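Local coordinates for protein ribonucleoside-diphosphate reductase subunit beta (Streptococcus sanguinis, PDB 4N83) that forms the dimanganese-binding small subunit of a class Ib ribonucleotide reductase, an enzyme that probably makes deoxyribonucleotides for DNA synthesis, at residues A[39-42]-A[43-46]; A[46-49]-A[50-53]; A[165-168]-A[169-173]; A[238-241]-A[242-245]. All blocks are in the same frame, centred on the assembly; numbering follows the deposited sequence.

Interaction 1 of 4, residues A[39-42]-A[43-46]; sequences NDLD and DWRK
D42 and R45 form a salt bridge at the end of the short helix 41-44. NH2 of R45 lies 3.2 Å from OD2 of D42, with an N-H...O angle of 141°. The carboxylate oxygen is met nearly along its own C-O axis. One bond, from NH2, is made, and the planes of the two flat groups are 59° apart. R45 reaches back because its CG sits between the backbone N and the carbonyl carbon (chi1 71°), which also lays CG beside O of L41. K46 runs alongside D42, and its NZ stays 4.0 Å from OD1, beyond a salt bridge but of opposite charge.

The backbone bonds are few. N of W44 donates to O of D40 at 2.9 Å. N of R45 to O of L41 is weak, at 3.4 Å. The apolar part is slight: CD2 of L41 comes to 4.2 Å from CD1 of W44.

D42, R45 and K46 face outward, while D40 and W44 are buried. The D40 carboxylate accepts a hydrogen bond from the backbone N of V180, at the start of helix 178-206. L41 and W44 rest on the end of helix 84-111, and W44 meets K52 of helix 49-78 in a cation-pi contact.

Interaction 2 of 4, residues A[46-49]-A[50-53]; sequences KLSH and KEKD
L47 and E51 meet at about a right angle just before and inside the first turn of helix 49-78. CD2 of L47 faces the carboxylate end of E51, on the side of OE1, and not its methylenes. E51 has CG anti to its carbonyl carbon (chi1 -67°) and is extended beyond it, which carries the carboxylate back toward the start of the helix and to the leucine.

K52 also packs on L47. Its CG is 3.8 Å from CB of L47. CG is anti to the carbonyl carbon (chi1 -81°). The rest of the chain is fully extended and passes the backbone of the loop, with CE 3.6 Å from O of L47. This straight course takes the ammonium group back along the loop, toward the end of the preceding helix 41-44.

S48 is the N-cap of the helix. Its OG stands between the backbone N and the carbonyl carbon (chi1 58°), on the side of the first-turn residues. It lies 3.8 Å from CG of E51 and equally near CB of K50. The regular helix bonds begin here: N of K52 donates to O of S48 at 2.9 Å, and N of D53 to O of H49 at 3.2 Å.

The side chain of D53 has CG anti to the backbone N. Its carboxylate turns along the helix to K57, with which it forms a long, weak ion pair. K50 is bent at its second torsion and sends its amine away from the loop.

Interaction 3 of 4, residues A[165-168]-A[169-173]; sequences FFTP and LYYLG
L169 packs back on F165 one turn earlier in helix 162-173. Its CD1 is 4.0 Å from CB of F165, and its CB, CG and CD1 gather round the carbonyl oxygen of F165. That oxygen also takes the N-H of L169, with the N-H...O angle at 158°. Beyond this pair, L169 reaches V281 and I285 of helix 279-285.

Y170 donates its backbone N to O of F166 at 3.0 Å and more weakly to O of T167. Its CG is anti to the backbone N (chi1 166°), and the ring leads away from the preceding turn to W245.

Y171 lies alongside T167, both pointing the same way. CE2 of its ring is 3.6 Å from CG2 of T167, and CD2 lies beside the threonine carbonyl oxygen. CD2 of Y170 stands 3.9 Å above the centre of one face of the Y171 ring. N of Y171 bonds O of T167.

L172 closes the series with N to O of P168 at 3.0 Å. P168 has no N-H to give, and the helix is kinked where the nitrogens of T167 and P168 lack bonds to the turn before.

The side chain of F165 is about 7 Å from a manganese ion and about 5 Å from that of Y104, the predicted active-site tyrosine. Backbone bonds carry this turn, and the side chains mostly pack outward on other helices. The buried T167 hydroxyl has its partner in Y240, a hydrogen bond between helices 162-173 and 211-240.

Interaction 4 of 4, residues A[238-241]-A[242-245]; sequences SLYD and TVGW
The Y240 ring meets W245 at its edge: CE3 of W245 lies in the plane of the tyrosine ring, 3.7 Å from CD2. The side chains cross at a slant. One face of the W245 ring carries CG2 of V243, 3.9 Å above the plane and offset toward the rim. The same methyl is 4.3 Å from CD2 of Y240, so V243 touches both rings. Its CG1 is anti to the carbonyl carbon (chi1 -69°), which puts CG2 between the backbone N and the carbonyl carbon, directed to the tyrosine.

These residues turn the chain from the end of helix 211-240 into helix 246-263, with W245 as the N-cap of the second helix. The turn is closed on one atom. O of Y240 accepts N of G244 at 2.8 Å and N of W245 at 3.1 Å. The backbone N-H of W245 arrives in the carbonyl plane, whereas that of G244 comes from above it. G244 has a positive phi of 85°, which bends the chain back to place both donors at this oxygen.

T242 directs OG1 toward the helix end, 3.7 Å from O of L239. D241 lies on the outside of the turn, and its OD1 bonds weakly to T246 at the start of the next helix. The side chain of Y240, with its hydroxyl at T167, also touches V58 of helix 49-78 and V249 of helix 246-263.

Interactions 1 to 4 follow in chain order, all within the all-helical ferritin-like small-chain fold. Interactions 1 and 2 share K46 and form the link from helix 41-44 to helix 49-78, with centres 11 Å apart. Interaction 3 lies on helix 162-173, and interaction 4 joins helix 211-240 to helix 246-263. Interaction 2 touches both: CB of E51 is 3.6 Å from OH of Y171, and CE of K50 is 3.7 Å from CB of T242. Interactions 3 and 4, centred 14 Å apart, also touch. Two helix junctions and helix 162-173 thus meet at one end of the bundle, and interaction 3 runs inward from there toward the metal site.

Interaction 1 of 4, residues A[39-42]-A[43-46]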
loop_
_atom_site.group_PDB
_atom_site.type_symbol
_atom_site.label_atom_id
_atom_site.label_comp_id
_atom_site.label_asym_id
_atom_site.label_seq_id
_atom_site.Cartn_x
_atom_site.Cartn_y
_atom_site.Cartn_z
ATOM N N ASN A 39 20.660 -14.035 15.711
ATOM C CA ASN A 39 22.119 -13.907 15.791
ATOM C C ASN A 39 22.582 -12.718 16.641
ATOM O O ASN A 39 23.760 -12.636 16.989
ATOM C CB ASN A 39 22.731 -13.793 14.388
ATOM C CG ASN A 39 22.409 -14.987 13.499
ATOM O OD1 ASN A 39 22.415 -14.871 12.273
ATOM N ND2 ASN A 39 22.126 -16.134 14.108
ATOM N N ASP A 40 21.665 -11.807 16.967
ATOM C CA ASP A 40 21.971 -10.649 17.816
ATOM C C ASP A 40 21.632 -10.871 19.292
ATOM O O ASP A 40 21.781 -9.958 20.106
ATOM C CB ASP A 40 21.243 -9.407 17.299
ATOM C CG ASP A 40 21.795 -8.921 15.978
ATOM O OD1 ASP A 40 22.351 -9.746 15.222
ATOM O OD2 ASP A 40 21.675 -7.713 15.692
ATOM N N LEU A 41 21.188 -12.079 19.638
ATOM C CA LEU A 41 20.936 -12.435 21.036
ATOM C C LEU A 41 22.232 -12.574 21.837
ATOM O O LEU A 41 22.208 -12.514 23.067
ATOM C CB LEU A 41 20.125 -13.733 21.130
ATOM C CG LEU A 41 18.638 -13.610 20.784
ATOM C CD1 LEU A 41 18.006 -14.983 20.601
ATOM C CD2 LEU A 41 17.899 -12.817 21.853
ATOM N N ASP A 42 23.352 -12.762 21.142
ATOM C CA ASP A 42 24.661 -12.849 21.788
ATOM C C ASP A 42 25.123 -11.485 22.309
ATOM O O ASP A 42 25.679 -11.396 23.402
ATOM C CB ASP A 42 25.700 -13.419 20.815
ATOM C CG ASP A 42 26.952 -13.911 21.515
ATOM O OD1 ASP A 42 28.057 -13.467 21.140
ATOM O OD2 ASP A 42 26.833 -14.740 22.442
ATOM N N ASP A 43 24.884 -10.431 21.525
ATOM C CA ASP A 43 25.272 -9.063 21.900
ATOM C C ASP A 43 24.166 -8.310 22.648
ATOM O O ASP A 43 24.449 -7.360 23.381
ATOM C CB ASP A 43 25.692 -8.265 20.658
ATOM C CG ASP A 43 27.101 -8.595 20.203
ATOM O OD1 ASP A 43 28.057 -8.221 20.914
ATOM O OD2 ASP A 43 27.253 -9.220 19.133
ATOM N N TRP A 44 22.917 -8.727 22.452
ATOM C CA TRP A 44 21.777 -8.132 23.154
ATOM C C TRP A 44 21.831 -8.430 24.652
ATOM O O TRP A 44 21.605 -7.538 25.474
ATOM C CB TRP A 44 20.455 -8.638 22.558
ATOM C CG TRP A 44 19.236 -8.339 23.390
ATOM C CD1 TRP A 44 18.384 -9.248 23.949
ATOM C CD2 TRP A 44 18.737 -7.045 23.756
ATOM N NE1 TRP A 44 17.385 -8.602 24.636
ATOM C CE2 TRP A 44 17.578 -7.249 24.535
ATOM C CE3 TRP A 44 19.155 -5.734 23.498
ATOM C CZ2 TRP A 44 16.834 -6.191 25.063
ATOM C CZ3 TRP A 44 18.415 -4.683 24.024
ATOM C CH2 TRP A 44 17.267 -4.918 24.796
ATOM N N ARG A 45 22.136 -9.680 25.000
ATOM C CA ARG A 45 22.214 -10.101 26.404
ATOM C C ARG A 45 23.444 -9.542 27.131
ATOM O O ARG A 45 23.514 -9.601 28.359
ATOM C CB ARG A 45 22.164 -11.633 26.521
ATOM C CG ARG A 45 23.414 -12.362 26.047
ATOM C CD ARG A 45 23.159 -13.853 25.884
ATOM N NE ARG A 45 24.329 -14.554 25.350
ATOM C CZ ARG A 45 25.379 -14.954 26.069
ATOM N NH1 ARG A 45 25.437 -14.736 27.381
ATOM N NH2 ARG A 45 26.385 -15.581 25.467
ATOM N N LYS A 46 24.406 -9.003 26.379
ATOM C CA LYS A 46 25.551 -8.294 26.959
ATOM C C LYS A 46 25.236 -6.803 27.132
ATOM O O LYS A 46 25.955 -5.941 26.621
ATOM C CB LYS A 46 26.795 -8.469 26.080
ATOM C CG LYS A 46 27.293 -9.901 25.967
ATOM C CD LYS A 46 28.485 -9.990 25.026
ATOM C CE LYS A 46 28.932 -11.427 24.821
ATOM N NZ LYS A 46 30.141 -11.515 23.955
#

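Interaction 2 of 4, residues A[46-49]-A[50-53]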
loop_
_atom_site.group_PDB
_atom_site.type_symbol
_atom_site.label_atom_id
_atom_site.label_comp_id
_atom_site.label_asym_id
_atom_site.label_seq_id
_atom_site.Cartn_x
_atom_site.Cartn_y
_atom_site.Cartn_z
ATOM N N LYS A 46 24.406 -9.003 26.379
ATOM C CA LYS A 46 25.551 -8.294 26.959
ATOM C C LYS A 46 25.236 -6.803 27.132
ATOM O O LYS A 46 25.955 -5.941 26.621
ATOM C CB LYS A 46 26.795 -8.469 26.080
ATOM C CG LYS A 46 27.293 -9.901 25.967
ATOM C CD LYS A 46 28.485 -9.990 25.026
ATOM C CE LYS A 46 28.932 -11.427 24.821
ATOM N NZ LYS A 46 30.141 -11.515 23.955
ATOM N N LEU A 47 24.151 -6.515 27.849
ATOM C CA LEU A 47 23.728 -5.142 28.136
ATOM C C LEU A 47 23.095 -5.068 29.525
ATOM O O LEU A 47 22.496 -6.037 29.995
ATOM C CB LEU A 47 22.720 -4.651 27.091
ATOM C CG LEU A 47 23.176 -4.513 25.634
ATOM C CD1 LEU A 47 21.978 -4.223 24.746
ATOM C CD2 LEU A 47 24.228 -3.427 25.468
ATOM N N SER A 48 23.227 -3.914 30.170
ATOM C CA SER A 48 22.661 -3.700 31.501
ATOM C C SER A 48 21.169 -3.368 31.419
ATOM O O SER A 48 20.618 -3.219 30.326
ATOM C CB SER A 48 23.410 -2.570 32.213
ATOM O OG SER A 48 23.356 -1.370 31.460
ATOM N N HIS A 49 20.525 -3.257 32.579
ATOM C CA HIS A 49 19.120 -2.845 32.654
ATOM C C HIS A 49 18.921 -1.396 32.207
ATOM O O HIS A 49 17.846 -1.033 31.734
ATOM C CB HIS A 49 18.578 -3.016 34.076
ATOM C CG HIS A 49 18.392 -4.443 34.484
ATOM N ND1 HIS A 49 19.126 -5.032 35.491
ATOM C CD2 HIS A 49 17.555 -5.400 34.020
ATOM C CE1 HIS A 49 18.748 -6.289 35.631
ATOM N NE2 HIS A 49 17.796 -6.538 34.750
ATOM N N LYS A 50 19.958 -0.576 32.364
ATOM C CA LYS A 50 19.913 0.827 31.944
ATOM C C LYS A 50 19.838 0.927 30.417
ATOM O O LYS A 50 19.068 1.722 29.878
ATOM C CB LYS A 50 21.146 1.588 32.456
ATOM C CG LYS A 50 20.833 2.905 33.152
ATOM C CD LYS A 50 20.413 2.679 34.598
ATOM C CE LYS A 50 20.341 3.983 35.375
ATOM N NZ LYS A 50 20.268 3.751 36.843
ATOM N N GLU A 51 20.640 0.109 29.735
ATOM C CA GLU A 51 20.707 0.117 28.272
ATOM C C GLU A 51 19.590 -0.699 27.621
ATOM O O GLU A 51 19.054 -0.294 26.589
ATOM C CB GLU A 51 22.073 -0.393 27.800
ATOM C CG GLU A 51 23.224 0.531 28.166
ATOM C CD GLU A 51 24.569 0.031 27.671
ATOM O OE1 GLU A 51 24.797 -1.197 27.682
ATOM O OE2 GLU A 51 25.404 0.872 27.279
ATOM N N LYS A 52 19.246 -1.842 28.215
ATOM C CA LYS A 52 18.164 -2.695 27.695
ATOM C C LYS A 52 16.801 -2.001 27.723
ATOM O O LYS A 52 16.016 -2.130 26.783
ATOM C CB LYS A 52 18.069 -4.012 28.477
ATOM C CG LYS A 52 19.068 -5.075 28.050
ATOM C CD LYS A 52 18.780 -6.397 28.743
ATOM C CE LYS A 52 19.725 -7.492 28.280
ATOM N NZ LYS A 52 19.497 -8.764 29.018
ATOM N N ASP A 53 16.526 -1.273 28.803
ATOM C CA ASP A 53 15.238 -0.597 28.976
ATOM C C ASP A 53 15.065 0.570 27.998
ATOM O O ASP A 53 13.942 0.892 27.610
ATOM C CB ASP A 53 15.080 -0.104 30.420
ATOM C CG ASP A 53 13.627 0.112 30.810
ATOM O OD1 ASP A 53 12.865 -0.878 30.848
ATOM O OD2 ASP A 53 13.252 1.268 31.095
#

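Interaction 3 of 4, residues A[165-168]-A[169-173]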
loop_
_atom_site.group_PDB
_atom_site.type_symbol
_atom_site.label_atom_id
_atom_site.label_comp_id
_atom_site.label_asym_id
_atom_site.label_seq_id
_atom_site.Cartn_x
_atom_site.Cartn_y
_atom_site.Cartn_z
ATOM N N PHE A 165 16.224 6.847 16.238
ATOM C CA PHE A 165 17.255 6.213 15.403
ATOM C C PHE A 165 18.679 6.365 15.956
ATOM O O PHE A 165 19.561 5.583 15.600
ATOM C CB PHE A 165 17.223 6.752 13.962
ATOM C CG PHE A 165 15.986 6.380 13.177
ATOM C CD1 PHE A 165 15.402 5.121 13.292
ATOM C CD2 PHE A 165 15.431 7.284 12.277
ATOM C CE1 PHE A 165 14.278 4.787 12.551
ATOM C CE2 PHE A 165 14.309 6.952 11.533
ATOM C CZ PHE A 165 13.733 5.702 11.671
ATOM N N PHE A 166 18.899 7.359 16.817
ATOM C CA PHE A 166 20.216 7.602 17.423
ATOM C C PHE A 166 20.781 6.381 18.162
ATOM O O PHE A 166 21.989 6.133 18.121
ATOM C CB PHE A 166 20.140 8.800 18.382
ATOM C CG PHE A 166 21.473 9.222 18.946
ATOM C CD1 PHE A 166 22.230 10.204 18.320
ATOM C CD2 PHE A 166 21.966 8.645 20.112
ATOM C CE1 PHE A 166 23.453 10.598 18.840
ATOM C CE2 PHE A 166 23.189 9.033 20.634
ATOM C CZ PHE A 166 23.933 10.011 19.997
ATOM N N THR A 167 19.911 5.628 18.834
ATOM C CA THR A 167 20.334 4.479 19.644
ATOM C C THR A 167 20.851 3.289 18.813
ATOM O O THR A 167 21.985 2.855 19.019
ATOM C CB THR A 167 19.215 4.026 20.611
ATOM O OG1 THR A 167 18.760 5.150 21.374
ATOM C CG2 THR A 167 19.717 2.946 21.563
ATOM N N PRO A 168 20.035 2.751 17.879
ATOM C CA PRO A 168 20.526 1.623 17.075
ATOM C C PRO A 168 21.687 1.980 16.142
ATOM O O PRO A 168 22.522 1.123 15.850
ATOM C CB PRO A 168 19.295 1.205 16.263
ATOM C CG PRO A 168 18.442 2.423 16.212
ATOM C CD PRO A 168 18.641 3.085 17.540
ATOM N N LEU A 169 21.729 3.229 15.677
ATOM C CA LEU A 169 22.854 3.723 14.877
ATOM C C LEU A 169 24.137 3.825 15.711
ATOM O O LEU A 169 25.237 3.632 15.188
ATOM C CB LEU A 169 22.526 5.091 14.263
ATOM C CG LEU A 169 21.454 5.128 13.168
ATOM C CD1 LEU A 169 21.053 6.565 12.865
ATOM C CD2 LEU A 169 21.929 4.429 11.904
ATOM N N TYR A 170 23.986 4.137 16.998
ATOM C CA TYR A 170 25.117 4.188 17.929
ATOM C C TYR A 170 25.758 2.809 18.093
ATOM O O TYR A 170 26.981 2.679 18.040
ATOM C CB TYR A 170 24.666 4.738 19.292
ATOM C CG TYR A 170 25.657 4.534 20.421
ATOM C CD1 TYR A 170 26.687 5.444 20.647
ATOM C CD2 TYR A 170 25.555 3.435 21.273
ATOM C CE1 TYR A 170 27.591 5.260 21.681
ATOM C CE2 TYR A 170 26.456 3.242 22.308
ATOM C CZ TYR A 170 27.469 4.157 22.508
ATOM O OH TYR A 170 28.363 3.967 23.537
ATOM N N TYR A 171 24.925 1.789 18.286
ATOM C CA TYR A 171 25.410 0.418 18.459
ATOM C C TYR A 171 26.004 -0.157 17.173
ATOM O O TYR A 171 26.985 -0.901 17.225
ATOM C CB TYR A 171 24.293 -0.492 18.983
ATOM C CG TYR A 171 23.924 -0.225 20.427
ATOM C CD1 TYR A 171 24.823 -0.496 21.456
ATOM C CD2 TYR A 171 22.678 0.296 20.768
ATOM C CE1 TYR A 171 24.494 -0.254 22.780
ATOM C CE2 TYR A 171 22.340 0.542 22.089
ATOM C CZ TYR A 171 23.251 0.265 23.091
ATOM O OH TYR A 171 22.922 0.506 24.407
ATOM N N LEU A 172 25.416 0.188 16.027
ATOM C CA LEU A 172 25.945 -0.234 14.724
ATOM C C LEU A 172 27.366 0.288 14.507
ATOM O O LEU A 172 28.194 -0.390 13.898
ATOM C CB LEU A 172 25.035 0.247 13.586
ATOM C CG LEU A 172 25.439 -0.132 12.154
ATOM C CD1 LEU A 172 25.520 -1.641 11.978
ATOM C CD2 LEU A 172 24.467 0.470 11.150
ATOM N N GLY A 173 27.635 1.492 15.005
ATOM C CA GLY A 173 28.971 2.076 14.952
ATOM C C GLY A 173 29.990 1.336 15.803
ATOM O O GLY A 173 31.180 1.329 15.486
#

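Interaction 4 of 4, residues A[238-241]-A[242-245]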
loop_
_atom_site.group_PDB
_atom_site.type_symbol
_atom_site.label_atom_id
_atom_site.label_comp_id
_atom_site.label_asym_id
_atom_site.label_seq_id
_atom_site.Cartn_x
_atom_site.Cartn_y
_atom_site.Cartn_z
ATOM N N SER A 238 13.673 12.585 28.967
ATOM C CA SER A 238 12.898 11.519 29.611
ATOM C C SER A 238 13.527 10.131 29.434
ATOM O O SER A 238 13.251 9.224 30.221
ATOM C CB SER A 238 11.462 11.507 29.074
ATOM O OG SER A 238 10.710 10.441 29.629
ATOM N N LEU A 239 14.361 9.970 28.406
ATOM C CA LEU A 239 14.998 8.685 28.106
ATOM C C LEU A 239 16.506 8.679 28.365
ATOM O O LEU A 239 17.011 7.815 29.083
ATOM C CB LEU A 239 14.750 8.307 26.642
ATOM C CG LEU A 239 13.318 7.966 26.221
ATOM C CD1 LEU A 239 13.287 7.625 24.737
ATOM C CD2 LEU A 239 12.758 6.819 27.050
ATOM N N TYR A 240 17.213 9.646 27.785
ATOM C CA TYR A 240 18.678 9.584 27.656
ATOM C C TYR A 240 19.499 10.173 28.818
ATOM O O TYR A 240 20.728 10.204 28.741
ATOM C CB TYR A 240 19.103 10.262 26.343
ATOM C CG TYR A 240 18.652 9.531 25.095
ATOM C CD1 TYR A 240 17.466 9.874 24.449
ATOM C CD2 TYR A 240 19.417 8.500 24.557
ATOM C CE1 TYR A 240 17.054 9.208 23.305
ATOM C CE2 TYR A 240 19.013 7.827 23.413
ATOM C CZ TYR A 240 17.832 8.185 22.791
ATOM O OH TYR A 240 17.428 7.521 21.656
ATOM N N ASP A 241 18.843 10.628 29.885
ATOM C CA ASP A 241 19.560 11.253 31.008
ATOM C C ASP A 241 20.349 10.256 31.862
ATOM O O ASP A 241 21.436 10.580 32.341
ATOM C CB ASP A 241 18.608 12.073 31.895
ATOM C CG ASP A 241 18.568 13.548 31.511
ATOM O OD1 ASP A 241 19.634 14.125 31.204
ATOM O OD2 ASP A 241 17.468 14.139 31.531
ATOM N N THR A 242 19.804 9.055 32.049
ATOM C CA THR A 242 20.468 8.024 32.852
ATOM C C THR A 242 21.707 7.469 32.146
ATOM O O THR A 242 22.797 7.441 32.724
ATOM C CB THR A 242 19.514 6.864 33.189
ATOM O OG1 THR A 242 18.871 6.402 31.995
ATOM C CG2 THR A 242 18.463 7.313 34.193
ATOM N N VAL A 243 21.533 7.025 30.902
ATOM C CA VAL A 243 22.657 6.546 30.085
ATOM C C VAL A 243 23.623 7.680 29.716
ATOM O O VAL A 243 24.814 7.442 29.505
ATOM C CB VAL A 243 22.188 5.812 28.803
ATOM C CG1 VAL A 243 21.539 4.484 29.165
ATOM C CG2 VAL A 243 21.236 6.669 27.975
ATOM N N GLY A 244 23.100 8.902 29.630
ATOM C CA GLY A 244 23.923 10.101 29.478
ATOM C C GLY A 244 24.313 10.448 28.052
ATOM O O GLY A 244 25.461 10.819 27.800
ATOM N N TRP A 245 23.366 10.334 27.122
ATOM C CA TRP A 245 23.571 10.779 25.737
ATOM C C TRP A 245 22.591 11.900 25.366
ATOM O O TRP A 245 22.325 12.127 24.186
ATOM C CB TRP A 245 23.401 9.616 24.747
ATOM C CG TRP A 245 24.104 8.340 25.121
ATOM C CD1 TRP A 245 25.299 8.213 25.768
ATOM C CD2 TRP A 245 23.660 7.006 24.835
ATOM N NE1 TRP A 245 25.618 6.885 25.921
ATOM C CE2 TRP A 245 24.632 6.122 25.355
ATOM C CE3 TRP A 245 22.533 6.471 24.196
ATOM C CZ2 TRP A 245 24.510 4.733 25.256
ATOM C CZ3 TRP A 245 22.413 5.090 24.098
ATOM C CH2 TRP A 245 23.397 4.237 24.625
#